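PDB 1Z02: 2-oxo-1,2-dihydroquinoline 8-monooxygenase, oxygenase component from Pseudomonas putida, which probably hydroxylates 2-oxo-1,2-dihydroquinoline at carbon 8, using a Rieske [2Fe-2S] cluster and a mononuclear iron centre. Local coordinates for residues Ala79-Cys84 with Gly135-Pro140; Ile68-Val73 with Ile148-Arg153; His43-Leu48 with Ile61-Val66. All blocks are in the same frame, centred on the assembly; numbering follows the deposited sequence.

The three contacts illustrate how a Rieske domain is assembled from two small antiparallel sheets laid against each other. The sheet of strands 58-63, 66-73 and 76-81 faces the sheet of 43-49, 147-152 and 141-144; contacts 2 and 3, with centres about 8 Å apart, join the two across their apolar interior. Contact 1, centred about 9 Å from contact 2 and about 12 Å from contact 3, joins the end of strand 76-81 to the loop leading into strand 141-144, with its Cys84 end at the cluster. Along the chain contact 3 closes first; contact 1 then opens and closes between the two segments of contact 2. One compact framework thus continues into a cluster ligand, Cys84.

Contact 1. Residues Ala79-Cys84 with Gly135-Pro140; sequences ALKDQC and GVTTYP. With FES (Fe2/s2 (inorganic) cluster), chain H.
Thr137 O is approached by two groups of the facing strand: Lys81 N donates a hydrogen bond to it over 3.1 Å, and Leu80 CA makes a CA-H...O contact with it. The pairing is a single antiparallel bridge in the Rieske domain, with Leu80 and Thr138 as its non-hydrogen-bonded pair. On the other side of that pair Tyr139 N bonds to Ala79 O at 3.0 Å. A water, held by Ala79 N and Tyr139 O, extends the link. The Tyr139 ring turns an edge to the Leu80-Lys81 peptide, and its OH lies 3.3 Å from Lys81 CE. A bend in the lysine chain (chi3 -69°) brings CE to 3.6 Å from Thr137 OG1 as well; Lys81 NZ and Thr137 OG1 then share the carboxylate of Asp155, the lysine by a salt bridge and the threonine by a hydrogen bond. Val136 crosses Leu80 at about a right angle, CG2 being 3.7 Å from Leu80 CD2. Beyond the strand an inverse gamma turn centred on Asp82 redirects the chain to the cluster, where Cys84 SG binds the iron FE2 at 2.4 Å, with Cys105 SG as the other cysteine ligand.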
loop_
_atom_site.group_PDB
_atom_site.type_symbol
_atom_site.label_atom_id
_atom_site.label_comp_id
_atom_site.label_asym_id
_atom_site.label_seq_id
_atom_site.Cartn_x
_atom_site.Cartn_y
_atom_site.Cartn_z
ATOM N N ALA A 79 -16.163 8.643 26.921
ATOM C CA ALA A 79 -15.778 8.059 25.639
ATOM C C ALA A 79 -17.001 7.940 24.733
ATOM O O ALA A 79 -18.060 7.503 25.181
ATOM C CB ALA A 79 -15.147 6.694 25.864
ATOM N N LEU A 80 -16.845 8.346 23.470
ATOM C CA LEU A 80 -17.902 8.289 22.458
ATOM C C LEU A 80 -17.273 7.757 21.172
ATOM O O LEU A 80 -16.046 7.620 21.079
ATOM C CB LEU A 80 -18.486 9.682 22.178
ATOM C CG LEU A 80 -19.290 10.426 23.243
ATOM C CD1 LEU A 80 -18.380 10.827 24.385
ATOM C CD2 LEU A 80 -19.929 11.672 22.621
ATOM N N LYS A 81 -18.106 7.449 20.183
ATOM C CA LYS A 81 -17.578 6.956 18.923
ATOM C C LYS A 81 -17.001 8.143 18.173
ATOM O O LYS A 81 -17.668 9.163 18.008
ATOM C CB LYS A 81 -18.666 6.301 18.080
ATOM C CG LYS A 81 -18.119 5.689 16.804
ATOM C CD LYS A 81 -19.240 5.126 15.938
ATOM C CE LYS A 81 -19.887 3.893 16.564
ATOM N NZ LYS A 81 -20.926 3.315 15.659
ATOM N N ASP A 82 -15.758 8.005 17.724
ATOM C CA ASP A 82 -15.061 9.074 17.012
ATOM C C ASP A 82 -15.535 9.141 15.560
ATOM O O ASP A 82 -14.751 8.915 14.623
ATOM C CB ASP A 82 -13.551 8.821 17.067
ATOM C CG ASP A 82 -12.733 10.066 16.762
ATOM O OD1 ASP A 82 -11.506 9.923 16.595
ATOM O OD2 ASP A 82 -13.320 11.175 16.697
ATOM N N GLN A 83 -16.812 9.465 15.380
ATOM C CA GLN A 83 -17.412 9.548 14.043
ATOM C C GLN A 83 -18.668 10.412 14.059
ATOM O O GLN A 83 -19.677 10.046 14.653
ATOM C CB GLN A 83 -17.788 8.154 13.532
ATOM C CG GLN A 83 -18.434 8.162 12.142
ATOM C CD GLN A 83 -19.106 6.841 11.803
ATOM O OE1 GLN A 83 -20.111 6.460 12.418
ATOM N NE2 GLN A 83 -18.551 6.131 10.825
ATOM N N CYS A 84 -18.602 11.563 13.408
ATOM C CA CYS A 84 -19.742 12.464 13.351
ATOM C C CYS A 84 -20.814 11.830 12.475
ATOM O O CYS A 84 -20.493 11.292 11.412
ATOM C CB CYS A 84 -19.320 13.807 12.762
ATOM S SG CYS A 84 -20.676 15.007 12.724
ATOM N N GLY A 135 -27.977 10.107 17.966
ATOM C CA GLY A 135 -26.738 10.463 18.632
ATOM C C GLY A 135 -25.673 9.429 18.325
ATOM O O GLY A 135 -25.904 8.501 17.539
ATOM N N VAL A 136 -24.498 9.582 18.927
ATOM C CA VAL A 136 -23.411 8.631 18.711
ATOM C C VAL A 136 -23.311 7.662 19.876
ATOM O O VAL A 136 -23.798 7.937 20.975
ATOM C CB VAL A 136 -22.049 9.336 18.539
ATOM C CG1 VAL A 136 -22.045 10.156 17.259
ATOM C CG2 VAL A 136 -21.763 10.227 19.735
ATOM N N THR A 137 -22.682 6.519 19.628
ATOM C CA THR A 137 -22.528 5.499 20.654
ATOM C C THR A 137 -21.663 5.979 21.825
ATOM O O THR A 137 -20.705 6.739 21.636
ATOM C CB THR A 137 -21.873 4.224 20.064
ATOM O OG1 THR A 137 -22.599 3.808 18.899
ATOM C CG2 THR A 137 -21.888 3.080 21.090
ATOM N N THR A 138 -22.007 5.541 23.032
ATOM C CA THR A 138 -21.226 5.883 24.215
ATOM C C THR A 138 -20.502 4.626 24.667
ATOM O O THR A 138 -21.007 3.520 24.500
ATOM C CB THR A 138 -22.107 6.352 25.408
ATOM O OG1 THR A 138 -22.959 5.280 25.825
ATOM C CG2 THR A 138 -22.950 7.557 25.026
ATOM N N TYR A 139 -19.318 4.791 25.241
ATOM C CA TYR A 139 -18.557 3.649 25.732
ATOM C C TYR A 139 -18.232 3.842 27.208
ATOM O O TYR A 139 -17.588 4.819 27.594
ATOM C CB TYR A 139 -17.277 3.474 24.915
ATOM C CG TYR A 139 -17.559 3.298 23.445
ATOM C CD1 TYR A 139 -17.503 4.378 22.571
ATOM C CD2 TYR A 139 -17.972 2.067 22.943
ATOM C CE1 TYR A 139 -17.860 4.236 21.236
ATOM C CE2 TYR A 139 -18.334 1.916 21.611
ATOM C CZ TYR A 139 -18.275 3.007 20.766
ATOM O OH TYR A 139 -18.636 2.859 19.448
ATOM N N PRO A 140 -18.684 2.908 28.059
ATOM C CA PRO A 140 -18.427 3.009 29.496
ATOM C C PRO A 140 -16.943 3.121 29.798
ATOM O O PRO A 140 -16.140 2.397 29.220
ATOM C CB PRO A 140 -19.019 1.714 30.049
ATOM C CG PRO A 140 -20.130 1.414 29.112
ATOM C CD PRO A 140 -19.519 1.731 27.755
HETATM FE FE1 FES H . -20.776 18.046 9.475
HETATM FE FE2 FES H . -19.572 16.766 11.444
HETATM S S1 FES H . -20.947 18.427 11.610
HETATM S S2 FES H . -19.268 16.374 9.296
HETATM O O HOH W 1 -17.987 7.356 28.782
HETATM O O HOH W 2 -22.444 6.123 16.544
#

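Contact 2. Residues Ile68-Val73 with Ile148-Arg153; sequences IVLRRV and IFVFVR
The guanidinium of Arg72 meets Ile148 obliquely, with NH1 3.9 Å from Ile148 CD1, where the two sheets of the Rieske domain pack face to face as a beta sandwich. Its neighbour Arg71 turns to the other side of the strand, where one guanidinium face receives Val73 CG2, offset toward the rim. Phe151 likewise lies on the far side of its own strand, its ring meeting those of Trp44 and Phe157. Between these outer layers the axes of strands 68-73 and 148-152 come within 10.5 Å, their directions 142° apart, and no hydrogen bond joins them, so apolar contacts carry the interface. Leu70 is central. Its CD2 lies 4.0 Å from Ile148 CG2 and just as far from Val150 CG2, sliding past the isoleucine but meeting the valine tip to tip. The polar end of Arg72, though buried, is well supplied: NE bonds to Leu53 O, NH2 to Gly75 O, and NH1 forms a salt bridge with Glu143, which probably makes a charge tolerable at the margin of this apolar layer. At the other end Ile68 stretches out, CD1 anti to CA (chi2 170°), which extends the chain and brings this methyl within 3.9 Å of Val152 CG2.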
loop_
_atom_site.group_PDB
_atom_site.type_symbol
_atom_site.label_atom_id
_atom_site.label_comp_id
_atom_site.label_asym_id
_atom_site.label_seq_id
_atom_site.Cartn_x
_atom_site.Cartn_y
_atom_site.Cartn_z
ATOM N N ILE A 68 -12.858 5.614 18.607
ATOM C CA ILE A 68 -13.311 6.158 19.884
ATOM C C ILE A 68 -12.587 7.452 20.247
ATOM O O ILE A 68 -11.380 7.568 20.069
ATOM C CB ILE A 68 -13.050 5.132 21.013
ATOM C CG1 ILE A 68 -13.812 3.834 20.725
ATOM C CG2 ILE A 68 -13.480 5.703 22.356
ATOM C CD1 ILE A 68 -13.456 2.654 21.645
ATOM N N VAL A 69 -13.331 8.421 20.766
ATOM C CA VAL A 69 -12.753 9.686 21.180
ATOM C C VAL A 69 -13.019 9.863 22.674
ATOM O O VAL A 69 -14.124 9.587 23.160
ATOM C CB VAL A 69 -13.357 10.864 20.380
ATOM C CG1 VAL A 69 -14.868 10.892 20.556
ATOM C CG2 VAL A 69 -12.724 12.182 20.822
ATOM N N LEU A 70 -11.995 10.293 23.406
ATOM C CA LEU A 70 -12.126 10.488 24.850
ATOM C C LEU A 70 -11.819 11.922 25.256
ATOM O O LEU A 70 -11.001 12.604 24.631
ATOM C CB LEU A 70 -11.183 9.552 25.623
ATOM C CG LEU A 70 -11.263 8.033 25.442
ATOM C CD1 LEU A 70 -10.506 7.614 24.202
ATOM C CD2 LEU A 70 -10.681 7.363 26.661
ATOM N N ARG A 71 -12.494 12.373 26.305
ATOM C CA ARG A 71 -12.287 13.715 26.834
ATOM C C ARG A 71 -12.442 13.703 28.344
ATOM O O ARG A 71 -13.327 13.030 28.872
ATOM C CB ARG A 71 -13.292 14.714 26.247
ATOM C CG ARG A 71 -13.084 16.135 26.784
ATOM C CD ARG A 71 -14.236 17.068 26.469
ATOM N NE ARG A 71 -13.981 18.405 27.005
ATOM C CZ ARG A 71 -14.916 19.336 27.192
ATOM N NH1 ARG A 71 -14.584 20.522 27.681
ATOM N NH2 ARG A 71 -16.186 19.083 26.904
ATOM N N ARG A 72 -11.576 14.430 29.042
ATOM C CA ARG A 72 -11.678 14.495 30.496
ATOM C C ARG A 72 -12.278 15.839 30.877
ATOM O O ARG A 72 -11.762 16.884 30.488
ATOM C CB ARG A 72 -10.311 14.355 31.164
ATOM C CG ARG A 72 -10.389 14.384 32.697
ATOM C CD ARG A 72 -9.010 14.500 33.342
ATOM N NE ARG A 72 -8.124 13.374 33.029
ATOM C CZ ARG A 72 -8.241 12.156 33.552
ATOM N NH1 ARG A 72 -7.393 11.200 33.203
ATOM N NH2 ARG A 72 -9.198 11.889 34.432
ATOM N N VAL A 73 -13.381 15.809 31.618
ATOM C CA VAL A 73 -14.031 17.035 32.056
ATOM C C VAL A 73 -14.320 16.948 33.548
ATOM O O VAL A 73 -14.989 16.021 34.004
ATOM C CB VAL A 73 -15.347 17.276 31.311
ATOM C CG1 VAL A 73 -15.935 18.613 31.739
ATOM C CG2 VAL A 73 -15.099 17.291 29.828
ATOM N N ILE A 148 -6.870 4.009 32.118
ATOM C CA ILE A 148 -8.201 4.365 31.642
ATOM C C ILE A 148 -8.734 3.210 30.789
ATOM O O ILE A 148 -8.279 3.012 29.658
ATOM C CB ILE A 148 -8.189 5.643 30.764
ATOM C CG1 ILE A 148 -7.777 6.857 31.604
ATOM C CG2 ILE A 148 -9.583 5.884 30.172
ATOM C CD1 ILE A 148 -7.746 8.157 30.834
ATOM N N PHE A 149 -9.678 2.443 31.330
ATOM C CA PHE A 149 -10.264 1.325 30.588
ATOM C C PHE A 149 -11.579 1.748 29.945
ATOM O O PHE A 149 -12.334 2.541 30.510
ATOM C CB PHE A 149 -10.528 0.117 31.500
ATOM C CG PHE A 149 -9.287 -0.479 32.105
ATOM C CD1 PHE A 149 -8.764 0.019 33.300
ATOM C CD2 PHE A 149 -8.636 -1.537 31.477
ATOM C CE1 PHE A 149 -7.605 -0.538 33.859
ATOM C CE2 PHE A 149 -7.489 -2.097 32.019
ATOM C CZ PHE A 149 -6.968 -1.596 33.217
ATOM N N VAL A 150 -11.842 1.226 28.753
ATOM C CA VAL A 150 -13.070 1.543 28.038
ATOM C C VAL A 150 -13.742 0.243 27.646
ATOM O O VAL A 150 -13.069 -0.724 27.287
ATOM C CB VAL A 150 -12.792 2.367 26.750
ATOM C CG1 VAL A 150 -14.085 2.648 26.020
ATOM C CG2 VAL A 150 -12.119 3.676 27.103
ATOM N N PHE A 151 -15.065 0.212 27.746
ATOM C CA PHE A 151 -15.826 -0.975 27.378
ATOM C C PHE A 151 -16.236 -0.795 25.917
ATOM O O PHE A 151 -17.223 -0.104 25.618
ATOM C CB PHE A 151 -17.078 -1.107 28.252
ATOM C CG PHE A 151 -17.834 -2.387 28.037
ATOM C CD1 PHE A 151 -17.306 -3.602 28.461
ATOM C CD2 PHE A 151 -19.061 -2.385 27.381
ATOM C CE1 PHE A 151 -17.987 -4.797 28.233
ATOM C CE2 PHE A 151 -19.752 -3.581 27.146
ATOM C CZ PHE A 151 -19.210 -4.786 27.573
ATOM N N VAL A 152 -15.468 -1.405 25.015
ATOM C CA VAL A 152 -15.735 -1.312 23.582
ATOM C C VAL A 152 -16.869 -2.270 23.236
ATOM O O VAL A 152 -16.707 -3.491 23.282
ATOM C CB VAL A 152 -14.473 -1.665 22.767
ATOM C CG1 VAL A 152 -14.695 -1.347 21.280
ATOM C CG2 VAL A 152 -13.283 -0.888 23.313
ATOM N N ARG A 153 -18.020 -1.706 22.879
ATOM C CA ARG A 153 -19.200 -2.506 22.580
ATOM C C ARG A 153 -19.858 -2.189 21.246
ATOM O O ARG A 153 -19.581 -1.157 20.630
ATOM C CB ARG A 153 -20.235 -2.301 23.693
ATOM C CG ARG A 153 -20.580 -0.836 23.899
ATOM C CD ARG A 153 -21.796 -0.634 24.772
ATOM N NE ARG A 153 -22.057 0.784 25.013
ATOM C CZ ARG A 153 -23.037 1.237 25.789
ATOM N NH1 ARG A 153 -23.205 2.542 25.957
ATOM N NH2 ARG A 153 -23.855 0.381 26.394
#

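Contact 3. Residues His43-Leu48 with Ile61-Val66; sequences HWYPAL and IQICGV
Tyr45 and Ile63 make a CH-pi contact: Ile63 CG2 sits over one face of the ring, 4.2 Å from its centroid and 24° off the normal. They belong to facing sheets of the Rieske domain's beta sandwich, where strands 43-48 and 61-63 run nearly antiparallel at 171° without a hydrogen bond between them. A sulfur-aromatic contact comes next, Cys64 SG approaching the same ring obliquely, 3.7 Å from Tyr45 OH. The cysteine is carried there by a type I' turn from Ile63 to Val66, the tight connection of a beta hairpin, closed by Val66 N to Ile63 O at 2.8 Å and by Ile63 N to Val66 O. Among polar bonds, Tyr45 OH is hydrogen-bonded to Phe40 O, which helps to fix the outer end of the ring. Were Tyr45 replaced by an alanine, Phe40 O would probably lose this partner and a gap would open beside Ile63 CG2 and Cys64 SG. Strand 313-320 of the neighbouring seven-stranded sheet borders this corner, Val319 touching both Tyr45 and Ile63. Purely apolar contacts fill the other end, beside a classic beta bulge in which Ala47 and Leu48 both face Ile148. Leu48 CD2 lies 4.1 Å from Ile61 CG2; CG1 of Ile61 lies between the backbone N and the carbonyl carbon (chi1 60°), which carries CD1 to 3.5 Å from Ala47 CB.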
loop_
_atom_site.group_PDB
_atom_site.type_symbol
_atom_site.label_atom_id
_atom_site.label_comp_id
_atom_site.label_asym_id
_atom_site.label_seq_id
_atom_site.Cartn_x
_atom_site.Cartn_y
_atom_site.Cartn_z
ATOM N N HIS A 43 -16.188 -6.031 25.397
ATOM C CA HIS A 43 -15.203 -6.366 26.425
ATOM C C HIS A 43 -14.471 -5.101 26.866
ATOM O O HIS A 43 -14.491 -4.092 26.157
ATOM C CB HIS A 43 -14.171 -7.374 25.892
ATOM C CG HIS A 43 -14.617 -8.802 25.963
ATOM N ND1 HIS A 43 -15.245 -9.446 24.917
ATOM C CD2 HIS A 43 -14.508 -9.720 26.952
ATOM C CE1 HIS A 43 -15.499 -10.696 25.257
ATOM N NE2 HIS A 43 -15.061 -10.889 26.489
ATOM N N TRP A 44 -13.839 -5.153 28.038
ATOM C CA TRP A 44 -13.088 -4.008 28.552
ATOM C C TRP A 44 -11.665 -4.062 28.006
ATOM O O TRP A 44 -11.064 -5.134 27.928
ATOM C CB TRP A 44 -13.024 -4.011 30.094
ATOM C CG TRP A 44 -14.308 -3.653 30.797
ATOM C CD1 TRP A 44 -15.283 -4.511 31.220
ATOM C CD2 TRP A 44 -14.747 -2.337 31.163
ATOM N NE1 TRP A 44 -16.304 -3.810 31.826
ATOM C CE2 TRP A 44 -16.002 -2.475 31.802
ATOM C CE3 TRP A 44 -14.206 -1.053 31.008
ATOM C CZ2 TRP A 44 -16.718 -1.378 32.292
ATOM C CZ3 TRP A 44 -14.920 0.039 31.496
ATOM C CH2 TRP A 44 -16.165 -0.133 32.126
ATOM N N TYR A 45 -11.134 -2.902 27.630
ATOM C CA TYR A 45 -9.768 -2.802 27.114
ATOM C C TYR A 45 -9.125 -1.534 27.650
ATOM O O TYR A 45 -9.818 -0.569 27.963
ATOM C CB TYR A 45 -9.745 -2.693 25.583
ATOM C CG TYR A 45 -10.133 -3.934 24.826
ATOM C CD1 TYR A 45 -11.434 -4.113 24.367
ATOM C CD2 TYR A 45 -9.190 -4.930 24.557
ATOM C CE1 TYR A 45 -11.791 -5.251 23.656
ATOM C CE2 TYR A 45 -9.537 -6.076 23.848
ATOM C CZ TYR A 45 -10.841 -6.231 23.400
ATOM O OH TYR A 45 -11.206 -7.363 22.705
ATOM N N PRO A 46 -7.790 -1.522 27.770
ATOM C CA PRO A 46 -7.110 -0.322 28.257
ATOM C C PRO A 46 -7.093 0.639 27.059
ATOM O O PRO A 46 -6.794 0.229 25.931
ATOM C CB PRO A 46 -5.724 -0.849 28.632
ATOM C CG PRO A 46 -5.505 -1.952 27.647
ATOM C CD PRO A 46 -6.845 -2.650 27.642
ATOM N N ALA A 47 -7.450 1.897 27.286
ATOM C CA ALA A 47 -7.478 2.873 26.201
ATOM C C ALA A 47 -6.272 3.806 26.212
ATOM O O ALA A 47 -5.620 4.020 25.181
ATOM C CB ALA A 47 -8.771 3.701 26.272
ATOM N N LEU A 48 -5.987 4.374 27.378
ATOM C CA LEU A 48 -4.877 5.311 27.517
ATOM C C LEU A 48 -4.429 5.354 28.964
ATOM O O LEU A 48 -5.184 4.979 29.855
ATOM C CB LEU A 48 -5.328 6.727 27.122
ATOM C CG LEU A 48 -5.743 7.042 25.684
ATOM C CD1 LEU A 48 -6.464 8.375 25.643
ATOM C CD2 LEU A 48 -4.519 7.060 24.791
ATOM N N ILE A 61 -8.715 7.248 19.456
ATOM C CA ILE A 61 -8.044 5.952 19.336
ATOM C C ILE A 61 -8.937 5.024 18.513
ATOM O O ILE A 61 -9.986 5.438 18.002
ATOM C CB ILE A 61 -7.810 5.292 20.726
ATOM C CG1 ILE A 61 -9.149 5.069 21.433
ATOM C CG2 ILE A 61 -6.917 6.167 21.570
ATOM C CD1 ILE A 61 -9.013 4.478 22.827
ATOM N N GLN A 62 -8.519 3.774 18.372
ATOM C CA GLN A 62 -9.310 2.792 17.637
ATOM C C GLN A 62 -9.076 1.417 18.252
ATOM O O GLN A 62 -7.933 0.975 18.387
ATOM C CB GLN A 62 -8.932 2.770 16.141
ATOM C CG GLN A 62 -9.950 2.004 15.293
ATOM C CD GLN A 62 -9.638 1.990 13.806
ATOM O OE1 GLN A 62 -10.504 1.673 12.998
ATOM N NE2 GLN A 62 -8.406 2.312 13.441
ATOM N N ILE A 63 -10.170 0.756 18.629
ATOM C CA ILE A 63 -10.126 -0.567 19.241
ATOM C C ILE A 63 -11.198 -1.460 18.617
ATOM O O ILE A 63 -12.353 -1.051 18.483
ATOM C CB ILE A 63 -10.359 -0.488 20.774
ATOM C CG1 ILE A 63 -9.235 0.324 21.432
ATOM C CG2 ILE A 63 -10.406 -1.903 21.361
ATOM C CD1 ILE A 63 -9.472 0.609 22.908
ATOM N N CYS A 64 -10.819 -2.678 18.244
ATOM C CA CYS A 64 -11.736 -3.607 17.588
ATOM C C CYS A 64 -12.372 -2.970 16.357
ATOM O O CYS A 64 -13.532 -3.236 16.041
ATOM C CB CYS A 64 -12.833 -4.081 18.543
ATOM S SG CYS A 64 -12.239 -5.251 19.818
ATOM N N GLY A 65 -11.601 -2.127 15.673
ATOM C CA GLY A 65 -12.091 -1.454 14.483
ATOM C C GLY A 65 -13.009 -0.266 14.767
ATOM O O GLY A 65 -13.387 0.468 13.851
ATOM N N VAL A 66 -13.358 -0.070 16.036
ATOM C CA VAL A 66 -14.243 1.019 16.439
ATOM C C VAL A 66 -13.483 2.287 16.819
ATOM O O VAL A 66 -12.657 2.286 17.733
ATOM C CB VAL A 66 -15.101 0.614 17.663
ATOM C CG1 VAL A 66 -16.060 1.736 18.013
ATOM C CG2 VAL A 66 -15.858 -0.666 17.368
#